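Side-chain contacts in 33 kDa chaperonin (Thermotoga maritima, PDB 1VQ0), which probably acts as a redox-regulated molecular chaperone that protects unfolding and oxidatively damaged proteins from irreversible aggregation: residues 200-203 and 204-208; 210-213 and 214-218; 150-153 and 154-158; 61-64 and 65-68; 29-32 and 33-36. One frame throughout, in Å; residues are numbered along the deposited sequence.

Contact 1: residues 200-203 and 204-208; sequences IEKN and IKNLP
I200 and I204 lie side by side, one helical turn apart, and point the same way. Methyl meets methyl: I200 CG2 is 3.8 Å from I204 CD1. I204 also packs on the backbone of the preceding turn, with CG1 3.4 Å from I200 O. Its first torsion (chi1 -67°) sets CG1 beside its own backbone N, which brings the branch back over that carbonyl. The same carbonyl takes the I204 backbone N-H, with N 2.9 Å from I200 O. This is the tight side. It faces the protein: I200 and I204 rest on V185 of strand 176-187, I204 also touches F183, and helix 219-227 adds F227 and I226. With an alanine here in place of I204, I200 CG2 would lose its methyl neighbour and a gap would probably open against F183 and I226. The solvent side is looser. E201, K202 and K205 are exposed; the long K205 chain is extended and leads away from the preceding turn. N206 lies over K202, with its CG 3.4 Å from K202 O. The N206 backbone N is 3.0 Å from the same oxygen, in a hydrogen bond bent to 138° at the hydrogen. N203 ND2 hydrogen-bonds to the backbone O of I226, tying this helix to helix 219-227. L207 CG comes 3.5 Å from N203 O. This is the C-terminal part of an amphipathic helix, with branched aliphatics laid on a beta sheet and charged residues facing solvent.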
loop_
_atom_site.group_PDB
_atom_site.type_symbol
_atom_site.label_atom_id
_atom_site.label_comp_id
_atom_site.label_asym_id
_atom_site.label_seq_id
_atom_site.Cartn_x
_atom_site.Cartn_y
_atom_site.Cartn_z
ATOM N N ILE A 200 -19.784 15.856 18.499
ATOM C CA ILE A 200 -19.497 15.846 17.064
ATOM C C ILE A 200 -20.120 14.613 16.386
ATOM O O ILE A 200 -20.887 14.745 15.447
ATOM C CB ILE A 200 -17.965 15.887 16.823
ATOM C CG1 ILE A 200 -17.396 17.247 17.224
ATOM C CG2 ILE A 200 -17.644 15.634 15.378
ATOM C CD1 ILE A 200 -15.883 17.306 17.125
ATOM N N GLU A 201 -19.769 13.431 16.881
ATOM C CA GLU A 201 -20.341 12.164 16.429
ATOM C C GLU A 201 -21.865 12.229 16.367
ATOM O O GLU A 201 -22.460 11.906 15.351
ATOM C CB GLU A 201 -19.956 11.031 17.386
ATOM C CG GLU A 201 -18.721 10.216 17.018
ATOM C CD GLU A 201 -18.267 9.245 18.139
ATOM O OE1 GLU A 201 -19.005 9.035 19.151
ATOM O OE2 GLU A 201 -17.147 8.700 18.012
ATOM N N LYS A 202 -22.487 12.642 17.474
ATOM C CA LYS A 202 -23.951 12.701 17.580
ATOM C C LYS A 202 -24.579 13.668 16.593
ATOM O O LYS A 202 -25.582 13.345 15.960
ATOM C CB LYS A 202 -24.384 13.073 19.005
ATOM C CG LYS A 202 -25.910 12.901 19.236
ATOM C CD LYS A 202 -26.352 13.176 20.657
ATOM C CE LYS A 202 -27.881 13.007 20.804
ATOM N NZ LYS A 202 -28.399 13.110 22.234
ATOM N N ASN A 203 -23.988 14.861 16.501
ATOM C CA ASN A 203 -24.409 15.901 15.572
ATOM C C ASN A 203 -24.319 15.469 14.097
ATOM O O ASN A 203 -25.244 15.703 13.321
ATOM C CB ASN A 203 -23.592 17.199 15.806
ATOM C CG ASN A 203 -23.950 17.896 17.130
ATOM O OD1 ASN A 203 -24.897 17.505 17.794
ATOM N ND2 ASN A 203 -23.179 18.925 17.509
ATOM N N ILE A 204 -23.229 14.828 13.709
ATOM C CA ILE A 204 -23.108 14.336 12.336
ATOM C C ILE A 204 -24.131 13.206 12.057
ATOM O O ILE A 204 -24.825 13.207 11.028
ATOM C CB ILE A 204 -21.678 13.840 12.044
ATOM C CG1 ILE A 204 -20.697 15.000 12.053
ATOM C CG2 ILE A 204 -21.612 13.076 10.663
ATOM C CD1 ILE A 204 -19.197 14.556 12.039
ATOM N N LYS A 205 -24.206 12.240 12.961
ATOM C CA LYS A 205 -25.145 11.124 12.808
ATOM C C LYS A 205 -26.585 11.635 12.652
ATOM O O LYS A 205 -27.398 11.020 11.958
ATOM C CB LYS A 205 -25.055 10.155 14.003
ATOM C CG LYS A 205 -25.752 8.794 13.784
ATOM C CD LYS A 205 -26.210 8.177 15.125
ATOM C CE LYS A 205 -26.792 6.750 14.972
ATOM N NZ LYS A 205 -27.481 6.290 16.266
ATOM N N ASN A 206 -26.891 12.754 13.294
ATOM C CA ASN A 206 -28.218 13.313 13.216
ATOM C C ASN A 206 -28.533 14.024 11.913
ATOM O O ASN A 206 -29.686 14.361 11.672
ATOM C CB ASN A 206 -28.421 14.309 14.352
ATOM C CG ASN A 206 -28.936 13.657 15.634
ATOM O OD1 ASN A 206 -29.124 12.445 15.702
ATOM N ND2 ASN A 206 -29.162 14.485 16.670
ATOM N N LEU A 207 -27.519 14.312 11.098
ATOM C CA LEU A 207 -27.744 15.112 9.885
ATOM C C LEU A 207 -28.510 14.299 8.845
ATOM O O LEU A 207 -28.395 13.070 8.802
ATOM C CB LEU A 207 -26.421 15.624 9.287
ATOM C CG LEU A 207 -25.711 16.792 9.991
ATOM C CD1 LEU A 207 -24.367 17.122 9.327
ATOM C CD2 LEU A 207 -26.615 18.053 9.996
ATOM N N PRO A 208 -29.284 14.982 7.999
ATOM C CA PRO A 208 -29.789 14.349 6.783
ATOM C C PRO A 208 -28.669 14.037 5.815
ATOM O O PRO A 208 -27.568 14.615 5.889
ATOM C CB PRO A 208 -30.721 15.394 6.172
ATOM C CG PRO A 208 -30.897 16.500 7.208
ATOM C CD PRO A 208 -29.733 16.385 8.142
#

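Contact 2: residues 210-213 and 214-218; sequences ISKL and FQEAE
The F214 ring carries I210 CG2 over one face and has the backbone C of L213 at its edge, near the ring plane. This is the short helix 210-213 with the turn that leads through a loop to helix 219-227. The methyl makes a CH-pi contact, 4.0 Å from the ring centroid and 12° off the normal. I210 CD1 reaches further along the ring, to 3.6 Å from F214 CE1. With chi1 at -83°, F214 CG lies beside its own backbone N, and the ring runs alongside I210 in the same direction. F214 also packs on I28 and R30 of strand 24-30. The second flat group is the Q215 amide. S211 O lies close to the amide plane and accepts from NE2 at 2.7 Å. The bond is nearly straight, at 171°, although the donor is tilted from the carbonyl plane. K212 and E216 carry opposite charges, but K212 NZ and E216 OE2 are 4.2 Å apart, too far for a salt bridge. In the turn that follows, L213 O takes two N-H groups. E216 N is 3.0 Å from L213 O and stands well above the carbonyl plane; A217 N makes a weak bond, 2.8 Å from L213 O.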
loop_
_atom_site.group_PDB
_atom_site.type_symbol
_atom_site.label_atom_id
_atom_site.label_comp_id
_atom_site.label_asym_id
_atom_site.label_seq_id
_atom_site.Cartn_x
_atom_site.Cartn_y
_atom_site.Cartn_z
ATOM N N ILE A 210 -26.587 14.208 2.297
ATOM C CA ILE A 210 -26.118 15.446 1.645
ATOM C C ILE A 210 -27.169 16.012 0.639
ATOM O O ILE A 210 -27.469 17.225 0.652
ATOM C CB ILE A 210 -24.716 15.202 0.958
ATOM C CG1 ILE A 210 -23.545 15.035 1.987
ATOM C CG2 ILE A 210 -24.434 16.233 -0.131
ATOM C CD1 ILE A 210 -23.271 16.148 3.026
ATOM N N SER A 211 -27.723 15.106 -0.183
ATOM C CA SER A 211 -28.761 15.406 -1.212
ATOM C C SER A 211 -29.908 16.193 -0.658
ATOM O O SER A 211 -30.388 17.127 -1.290
ATOM C CB SER A 211 -29.327 14.110 -1.829
ATOM O OG SER A 211 -28.262 13.263 -2.276
ATOM N N LYS A 212 -30.324 15.811 0.535
ATOM C CA LYS A 212 -31.327 16.554 1.265
ATOM C C LYS A 212 -30.739 17.814 1.997
ATOM O O LYS A 212 -31.237 18.926 1.797
ATOM C CB LYS A 212 -32.064 15.610 2.216
ATOM C CG LYS A 212 -33.215 16.266 2.889
ATOM C CD LYS A 212 -33.874 15.334 3.904
ATOM C CE LYS A 212 -34.914 16.076 4.763
ATOM N NZ LYS A 212 -34.795 15.620 6.188
ATOM N N LEU A 213 -29.682 17.631 2.804
ATOM C CA LEU A 213 -29.106 18.705 3.640
ATOM C C LEU A 213 -28.646 19.938 2.807
ATOM O O LEU A 213 -28.849 21.096 3.181
ATOM C CB LEU A 213 -27.926 18.127 4.463
ATOM C CG LEU A 213 -27.099 19.052 5.377
ATOM C CD1 LEU A 213 -28.008 19.702 6.416
ATOM C CD2 LEU A 213 -25.955 18.342 6.046
ATOM N N PHE A 214 -28.009 19.673 1.678
ATOM C CA PHE A 214 -27.452 20.753 0.861
ATOM C C PHE A 214 -28.529 21.555 0.112
ATOM O O PHE A 214 -28.259 22.690 -0.309
ATOM C CB PHE A 214 -26.376 20.209 -0.093
ATOM C CG PHE A 214 -25.032 20.062 0.530
ATOM C CD1 PHE A 214 -24.890 19.831 1.904
ATOM C CD2 PHE A 214 -23.874 20.164 -0.254
ATOM C CE1 PHE A 214 -23.608 19.705 2.499
ATOM C CE2 PHE A 214 -22.583 20.010 0.334
ATOM C CZ PHE A 214 -22.451 19.784 1.706
ATOM N N GLN A 215 -29.739 20.991 -0.036
ATOM C CA GLN A 215 -30.927 21.774 -0.479
ATOM C C GLN A 215 -31.530 22.686 0.616
ATOM O O GLN A 215 -32.352 23.544 0.332
ATOM C CB GLN A 215 -32.008 20.836 -1.041
ATOM C CG GLN A 215 -31.584 20.240 -2.371
ATOM C CD GLN A 215 -32.609 19.289 -2.977
ATOM O OE1 GLN A 215 -33.477 19.736 -3.707
ATOM N NE2 GLN A 215 -32.499 17.975 -2.683
ATOM N N GLU A 216 -31.119 22.479 1.863
ATOM C CA GLU A 216 -31.749 23.123 3.029
ATOM C C GLU A 216 -30.806 24.018 3.804
ATOM O O GLU A 216 -31.281 24.833 4.583
ATOM C CB GLU A 216 -32.222 22.068 4.041
ATOM C CG GLU A 216 -33.459 21.278 3.634
ATOM C CD GLU A 216 -33.680 20.065 4.527
ATOM O OE1 GLU A 216 -32.893 19.899 5.522
ATOM O OE2 GLU A 216 -34.629 19.290 4.215
ATOM N N ALA A 217 -29.488 23.809 3.681
ATOM C CA ALA A 217 -28.536 24.540 4.525
ATOM C C ALA A 217 -27.298 25.013 3.772
ATOM O O ALA A 217 -26.736 24.270 2.969
ATOM C CB ALA A 217 -28.131 23.683 5.700
ATOM N N GLU A 218 -26.885 26.246 4.047
ATOM C CA GLU A 218 -25.635 26.769 3.547
ATOM C C GLU A 218 -24.486 25.994 4.198
ATOM O O GLU A 218 -24.667 25.440 5.274
ATOM C CB GLU A 218 -25.507 28.259 3.874
ATOM C CG GLU A 218 -26.455 29.199 3.110
ATOM C CD GLU A 218 -26.647 28.763 1.662
ATOM O OE1 GLU A 218 -25.710 28.918 0.862
ATOM O OE2 GLU A 218 -27.724 28.224 1.329
#

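Contact 3: residues 150-153 and 154-158; sequences EDLA and YYFAV
L152 and F156 run alongside each other on one face of helix 149-160, and Y155 turns its edge to the F156 ring. The closest approach of the leucine to that ring is from L152 CD2 to F156 CE2, at 3.4 Å. The same methyl is 4.0 Å from Y155 CD2, so it touches both aromatic side chains. Y155 CE2 stands 3.7 Å above the F156 plane, over the ring centre, while F156 CD2 lies in the Y155 plane at its edge. The two rings leave the backbone differently. Y155 CG points opposite its own N (chi1 159°), whereas F156 CG lies beside its N (chi1 -81°). F156 CD2 also comes 3.3 Å from L152 O, which accepts the F156 backbone N at 3.0 Å. W72 of strand 71-78 packs against both L152 and F156. A serine in place of F156 would probably leave L152 CD2 and the Y155 edge facing a gap. Y154 takes another direction and packs on F137 of the second subunit. The polar ends are also placed: Y155 OH bonds to E160, and D151 OD1 receives the backbone N-H groups of V144, S145 and G146. The chemistry thus divides the helix. Apolar groups hold it to the sheet, while the buried D151 carboxylate, gripped by N-H groups, probably finds its negative charge stabilised there.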
loop_
_atom_site.group_PDB
_atom_site.type_symbol
_atom_site.label_atom_id
_atom_site.label_comp_id
_atom_site.label_asym_id
_atom_site.label_seq_id
_atom_site.Cartn_x
_atom_site.Cartn_y
_atom_site.Cartn_z
ATOM N N GLU A 150 -17.574 6.084 3.803
ATOM C CA GLU A 150 -17.165 5.293 4.983
ATOM C C GLU A 150 -15.851 4.539 4.778
ATOM O O GLU A 150 -15.115 4.328 5.722
ATOM C CB GLU A 150 -18.256 4.284 5.380
ATOM C CG GLU A 150 -18.079 3.802 6.798
ATOM C CD GLU A 150 -19.084 2.747 7.218
ATOM O OE1 GLU A 150 -19.934 2.412 6.372
ATOM O OE2 GLU A 150 -18.966 2.259 8.385
ATOM N N ASP A 151 -15.665 4.044 3.559
ATOM C CA ASP A 151 -14.433 3.406 3.150
ATOM C C ASP A 151 -13.226 4.361 3.344
ATOM O O ASP A 151 -12.225 3.948 3.883
ATOM C CB ASP A 151 -14.513 2.984 1.725
ATOM C CG ASP A 151 -15.693 2.076 1.432
ATOM O OD1 ASP A 151 -15.871 1.011 2.090
ATOM O OD2 ASP A 151 -16.436 2.369 0.495
ATOM N N LEU A 152 -13.406 5.628 2.988
ATOM C CA LEU A 152 -12.377 6.657 3.090
ATOM C C LEU A 152 -12.150 7.053 4.512
ATOM O O LEU A 152 -11.011 7.190 4.940
ATOM C CB LEU A 152 -12.729 7.921 2.306
ATOM C CG LEU A 152 -11.603 8.559 1.489
ATOM C CD1 LEU A 152 -11.838 9.933 1.290
ATOM C CD2 LEU A 152 -10.315 8.467 1.982
ATOM N N ALA A 153 -13.232 7.177 5.269
ATOM C CA ALA A 153 -13.106 7.376 6.745
ATOM C C ALA A 153 -12.284 6.278 7.422
ATOM O O ALA A 153 -11.451 6.563 8.216
ATOM C CB ALA A 153 -14.487 7.498 7.401
ATOM N N TYR A 154 -12.487 5.021 7.017
ATOM C CA TYR A 154 -11.723 3.895 7.556
ATOM C C TYR A 154 -10.241 3.905 7.152
ATOM O O TYR A 154 -9.369 3.597 7.967
ATOM C CB TYR A 154 -12.391 2.588 7.169
ATOM C CG TYR A 154 -11.765 1.314 7.663
ATOM C CD1 TYR A 154 -11.834 0.935 8.989
ATOM C CD2 TYR A 154 -11.141 0.466 6.776
ATOM C CE1 TYR A 154 -11.233 -0.244 9.431
ATOM C CE2 TYR A 154 -10.576 -0.691 7.174
ATOM C CZ TYR A 154 -10.622 -1.057 8.471
ATOM O OH TYR A 154 -10.026 -2.221 8.775
ATOM N N TYR A 155 -9.957 4.252 5.913
ATOM C CA TYR A 155 -8.578 4.501 5.473
ATOM C C TYR A 155 -7.922 5.501 6.478
ATOM O O TYR A 155 -6.850 5.222 7.111
ATOM C CB TYR A 155 -8.510 5.033 4.031
ATOM C CG TYR A 155 -7.221 5.716 3.817
ATOM C CD1 TYR A 155 -6.069 4.983 3.487
ATOM C CD2 TYR A 155 -7.107 7.119 3.986
ATOM C CE1 TYR A 155 -4.814 5.628 3.348
ATOM C CE2 TYR A 155 -5.876 7.769 3.890
ATOM C CZ TYR A 155 -4.722 7.041 3.555
ATOM O OH TYR A 155 -3.493 7.672 3.485
ATOM N N PHE A 156 -8.597 6.626 6.694
ATOM C CA PHE A 156 -7.994 7.650 7.565
ATOM C C PHE A 156 -7.775 7.131 8.989
ATOM O O PHE A 156 -6.649 7.232 9.506
ATOM C CB PHE A 156 -8.751 9.006 7.505
ATOM C CG PHE A 156 -8.365 9.843 6.297
ATOM C CD1 PHE A 156 -7.167 10.557 6.294
ATOM C CD2 PHE A 156 -9.199 9.925 5.151
ATOM C CE1 PHE A 156 -6.795 11.329 5.158
ATOM C CE2 PHE A 156 -8.802 10.682 4.020
ATOM C CZ PHE A 156 -7.616 11.365 4.026
ATOM N N ALA A 157 -8.808 6.529 9.601
ATOM C CA ALA A 157 -8.682 5.969 10.948
ATOM C C ALA A 157 -7.512 4.938 11.061
ATOM O O ALA A 157 -6.688 5.001 11.973
ATOM C CB ALA A 157 -10.041 5.349 11.453
ATOM N N VAL A 158 -7.391 4.052 10.097
ATOM C CA VAL A 158 -6.449 2.961 10.228
ATOM C C VAL A 158 -5.074 3.295 9.662
ATOM O O VAL A 158 -4.127 3.042 10.356
ATOM C CB VAL A 158 -6.965 1.655 9.587
ATOM C CG1 VAL A 158 -5.821 0.619 9.506
ATOM C CG2 VAL A 158 -8.092 1.063 10.428
#

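Contact 4: residues 61-64 and 65-68; sequences LVTP and WLAE
P64 CB lies over one face of the W65 indole in a CH-pi contact. It is 3.9 Å from the centroid of the five-membered ring and 16° off the normal. On the six-membered ring, W65 CZ3 comes 3.3 Å from L61 O. The tryptophan is thus folded back along the chain it has just left. CG lies beside the backbone N (chi1 -52°), which turns the indole back toward P64 and L61 O. L66 meets V62 one turn back; their side chains cross, with L66 CD2 4.2 Å from V62 CG2. The backbone holds both residues in place. W65 N gives a hydrogen bond to V62 O at 3.0 Å, approaching from above the carbonyl plane, and L66 N makes a long, weak one to T63 O at 3.3 Å. A water bridges the turn, donating to P64 O at 3.1 Å and to L66 O at 2.7 Å. The next shell sets these groups. L61 O accepts from S27 OG, and T63 OG1 bonds back to A60 O. R25 makes a cation-pi contact with W65. Side chains of the turn pack on strands 24-30, 13-19 and 84-90, where S89 touches V62, T63 and L66. The motif is a 3-10 turn with a proline at the C-terminal end of helix 46-62, the next aromatic residue folded over that proline; it joins the helix to the loop before strand 71-78.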
loop_
_atom_site.group_PDB
_atom_site.type_symbol
_atom_site.label_atom_id
_atom_site.label_comp_id
_atom_site.label_asym_id
_atom_site.label_seq_id
_atom_site.Cartn_x
_atom_site.Cartn_y
_atom_site.Cartn_z
ATOM N N LEU A 61 -12.203 16.919 -0.816
ATOM C CA LEU A 61 -12.295 17.242 0.607
ATOM C C LEU A 61 -10.960 17.250 1.335
ATOM O O LEU A 61 -10.810 17.950 2.360
ATOM C CB LEU A 61 -13.295 16.310 1.310
ATOM C CG LEU A 61 -14.770 16.638 1.021
ATOM C CD1 LEU A 61 -15.648 15.532 1.538
ATOM C CD2 LEU A 61 -15.265 17.926 1.601
ATOM N N VAL A 62 -9.982 16.485 0.824
ATOM C CA VAL A 62 -8.654 16.376 1.480
ATOM C C VAL A 62 -7.696 17.411 0.902
ATOM O O VAL A 62 -6.648 17.624 1.480
ATOM C CB VAL A 62 -8.005 14.961 1.419
ATOM C CG1 VAL A 62 -8.943 13.879 2.039
ATOM C CG2 VAL A 62 -7.749 14.567 0.001
ATOM N N THR A 63 -8.057 18.105 -0.193
ATOM C CA THR A 63 -7.101 19.104 -0.799
ATOM C C THR A 63 -6.451 20.113 0.137
ATOM O O THR A 63 -5.282 20.428 -0.073
ATOM C CB THR A 63 -7.671 19.898 -1.976
ATOM O OG1 THR A 63 -8.960 20.422 -1.655
ATOM C CG2 THR A 63 -7.893 18.967 -3.216
ATOM N N PRO A 64 -7.176 20.670 1.115
ATOM C CA PRO A 64 -6.568 21.729 1.996
ATOM C C PRO A 64 -5.416 21.218 2.811
ATOM O O PRO A 64 -4.677 21.995 3.360
ATOM C CB PRO A 64 -7.699 22.081 2.956
ATOM C CG PRO A 64 -8.918 21.596 2.262
ATOM C CD PRO A 64 -8.574 20.411 1.478
ATOM N N TRP A 65 -5.274 19.890 2.860
ATOM C CA TRP A 65 -4.364 19.229 3.796
ATOM C C TRP A 65 -3.250 18.515 3.097
ATOM O O TRP A 65 -2.409 17.922 3.736
ATOM C CB TRP A 65 -5.140 18.293 4.724
ATOM C CG TRP A 65 -6.290 18.988 5.375
ATOM C CD1 TRP A 65 -6.273 20.249 5.978
ATOM C CD2 TRP A 65 -7.632 18.528 5.471
ATOM N NE1 TRP A 65 -7.534 20.570 6.416
ATOM C CE2 TRP A 65 -8.383 19.532 6.128
ATOM C CE3 TRP A 65 -8.287 17.368 5.075
ATOM C CZ2 TRP A 65 -9.749 19.402 6.378
ATOM C CZ3 TRP A 65 -9.665 17.222 5.350
ATOM C CH2 TRP A 65 -10.364 18.230 6.000
ATOM N N LEU A 66 -3.188 18.628 1.778
ATOM C CA LEU A 66 -2.056 18.033 1.028
ATOM C C LEU A 66 -0.726 18.796 1.214
ATOM O O LEU A 66 -0.729 19.981 1.549
ATOM C CB LEU A 66 -2.427 17.901 -0.452
ATOM C CG LEU A 66 -3.755 17.226 -0.688
ATOM C CD1 LEU A 66 -4.086 17.139 -2.204
ATOM C CD2 LEU A 66 -3.748 15.832 -0.035
ATOM N N ALA A 67 0.411 18.098 1.045
ATOM C CA ALA A 67 1.689 18.774 1.012
ATOM C C ALA A 67 1.812 19.639 -0.257
ATOM O O ALA A 67 0.965 19.613 -1.107
ATOM C CB ALA A 67 2.807 17.765 1.098
ATOM N N GLU A 68 2.867 20.441 -0.369
ATOM C CA GLU A 68 3.055 21.331 -1.536
ATOM C C GLU A 68 3.360 20.474 -2.771
ATOM O O GLU A 68 4.223 19.631 -2.733
ATOM C CB GLU A 68 4.241 22.269 -1.262
ATOM C CG GLU A 68 4.479 23.335 -2.361
ATOM C CD GLU A 68 5.861 24.037 -2.297
ATOM O OE1 GLU A 68 6.773 23.613 -1.506
ATOM O OE2 GLU A 68 6.032 25.026 -3.056
HETATM O O HOH W 1 -1.638 21.669 3.403
#

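Contact 5: residues 29-32 and 33-36; sequences VRMR and EVVE
M31 O is gripped by two backbone N-H groups, those of V34 and V35. The bond from V35 N is 3.2 Å long and straight, at 168°. V34 N lies 3.1 Å from M31 O, but its bond is bent and weak. M31 is the N-cap of helix 32-42, and its carbonyl starts the helical bonding. The next step is shorter: E36 N to R32 O is 2.7 Å. The M31 side chain then curls over the new helix. Its CG sits between the backbone N and the carbonyl carbon (chi1 57°), and the chain bends at the sulfur. This carries CE across to V34, 3.7 Å from V34 CG1, and to V35, 4.1 Å from V35 CG2. M31 CB also lies 4.0 Å from V34 CG2, so the valine is touched at both of its methyls. I57 and A60 of helix 46-62 pack on M31, and V35 rests on V177 and A180 of strand 176-187. The charged residues face other ways. E36 OE1 accepts from the backbone N of V177, and OE2 forms a salt bridge with R39. R32 makes a weak bond to K178 O. The residue at the N-cap position thus has an apolar side chain: the M31 methyl packs into the joint between strand 24-30 and helix 32-42. The exposed E33 lies in the first turn, and its negative charge is likely to suit the positive end of the helix dipole.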
loop_
_atom_site.group_PDB
_atom_site.type_symbol
_atom_site.label_atom_id
_atom_site.label_comp_id
_atom_site.label_asym_id
_atom_site.label_seq_id
_atom_site.Cartn_x
_atom_site.Cartn_y
_atom_site.Cartn_z
ATOM N N VAL A 29 -17.603 21.066 0.843
ATOM C CA VAL A 29 -17.395 21.350 -0.599
ATOM C C VAL A 29 -18.740 21.285 -1.307
ATOM O O VAL A 29 -19.578 20.447 -0.990
ATOM C CB VAL A 29 -16.315 20.435 -1.255
ATOM C CG1 VAL A 29 -16.806 18.991 -1.480
ATOM C CG2 VAL A 29 -15.805 21.041 -2.563
ATOM N N ARG A 30 -18.959 22.244 -2.186
ATOM C CA ARG A 30 -20.049 22.196 -3.143
ATOM C C ARG A 30 -19.412 22.229 -4.527
ATOM O O ARG A 30 -18.758 23.215 -4.907
ATOM C CB ARG A 30 -20.949 23.417 -2.998
ATOM C CG ARG A 30 -21.793 23.428 -1.732
ATOM C CD ARG A 30 -23.179 22.888 -1.914
ATOM N NE ARG A 30 -24.163 23.960 -2.025
ATOM C CZ ARG A 30 -25.319 23.900 -2.680
ATOM N NH1 ARG A 30 -25.688 22.810 -3.351
ATOM N NH2 ARG A 30 -26.094 24.990 -2.706
ATOM N N MET A 31 -19.638 21.186 -5.284
ATOM C CA MET A 31 -18.945 21.053 -6.529
ATOM C C MET A 31 -19.712 20.344 -7.660
ATOM O O MET A 31 -19.116 19.582 -8.432
ATOM C CB MET A 31 -17.582 20.386 -6.264
ATOM C CG MET A 31 -17.628 18.990 -5.553
ATOM S SD MET A 31 -15.982 18.363 -5.210
ATOM C CE MET A 31 -15.692 17.616 -6.731
ATOM N N ARG A 32 -20.997 20.649 -7.780
ATOM C CA ARG A 32 -21.788 20.135 -8.882
ATOM C C ARG A 32 -21.187 20.407 -10.257
ATOM O O ARG A 32 -21.222 19.511 -11.130
ATOM C CB ARG A 32 -23.254 20.546 -8.804
ATOM C CG ARG A 32 -23.591 21.886 -9.172
ATOM C CD ARG A 32 -25.068 22.032 -9.421
ATOM N NE ARG A 32 -25.415 23.384 -9.831
ATOM C CZ ARG A 32 -26.651 23.859 -9.885
ATOM N NH1 ARG A 32 -27.707 23.107 -9.567
ATOM N NH2 ARG A 32 -26.845 25.102 -10.260
ATOM N N GLU A 33 -20.605 21.584 -10.443
ATOM C CA GLU A 33 -19.997 21.933 -11.725
ATOM C C GLU A 33 -18.847 21.000 -12.108
ATOM O O GLU A 33 -18.707 20.605 -13.252
ATOM C CB GLU A 33 -19.461 23.373 -11.671
ATOM C CG GLU A 33 -20.536 24.405 -11.951
ATOM C CD GLU A 33 -19.983 25.808 -12.225
ATOM O OE1 GLU A 33 -18.924 25.937 -12.898
ATOM O OE2 GLU A 33 -20.637 26.788 -11.778
ATOM N N VAL A 34 -18.051 20.626 -11.115
ATOM C CA VAL A 34 -16.934 19.749 -11.303
ATOM C C VAL A 34 -17.410 18.331 -11.700
ATOM O O VAL A 34 -16.912 17.742 -12.653
ATOM C CB VAL A 34 -16.111 19.681 -10.012
ATOM C CG1 VAL A 34 -14.972 18.736 -10.192
ATOM C CG2 VAL A 34 -15.570 21.010 -9.671
ATOM N N VAL A 35 -18.392 17.818 -10.954
ATOM C CA VAL A 35 -18.937 16.505 -11.207
ATOM C C VAL A 35 -19.735 16.519 -12.535
ATOM O O VAL A 35 -19.720 15.536 -13.300
ATOM C CB VAL A 35 -19.728 15.977 -9.969
ATOM C CG1 VAL A 35 -20.324 14.662 -10.232
ATOM C CG2 VAL A 35 -18.812 15.852 -8.797
ATOM N N GLU A 36 -20.407 17.637 -12.823
ATOM C CA GLU A 36 -21.067 17.751 -14.143
ATOM C C GLU A 36 -20.070 17.635 -15.309
ATOM O O GLU A 36 -20.351 16.986 -16.294
ATOM C CB GLU A 36 -21.898 19.035 -14.279
ATOM C CG GLU A 36 -22.620 19.164 -15.636
ATOM C CD GLU A 36 -23.713 18.118 -15.913
ATOM O OE1 GLU A 36 -24.038 17.345 -14.996
ATOM O OE2 GLU A 36 -24.264 18.068 -17.045
#

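Overall arrangement
The five contacts are local turns around one large mixed sheet. Contacts 1 and 2 follow each other in the chain and touch, with L207 CD1 3.8 Å from L213 CD2. Contact 2 leads on to contact 5, where F214 CD2 lies 3.3 Å from R30 CD. Contact 5 meets contact 4 through V29 CG1 and L61 CD2, 3.6 Å apart. Contact 4 in turn meets contact 3, with V62 CG1 3.5 Å from F156 CZ. Contacts 1 and 3 do not touch; their centres are about 17 Å apart. The zinc held by C243, C245, C275 and C278 is not part of any of them; in contact 5 the V34 side chain is about 14 Å from it.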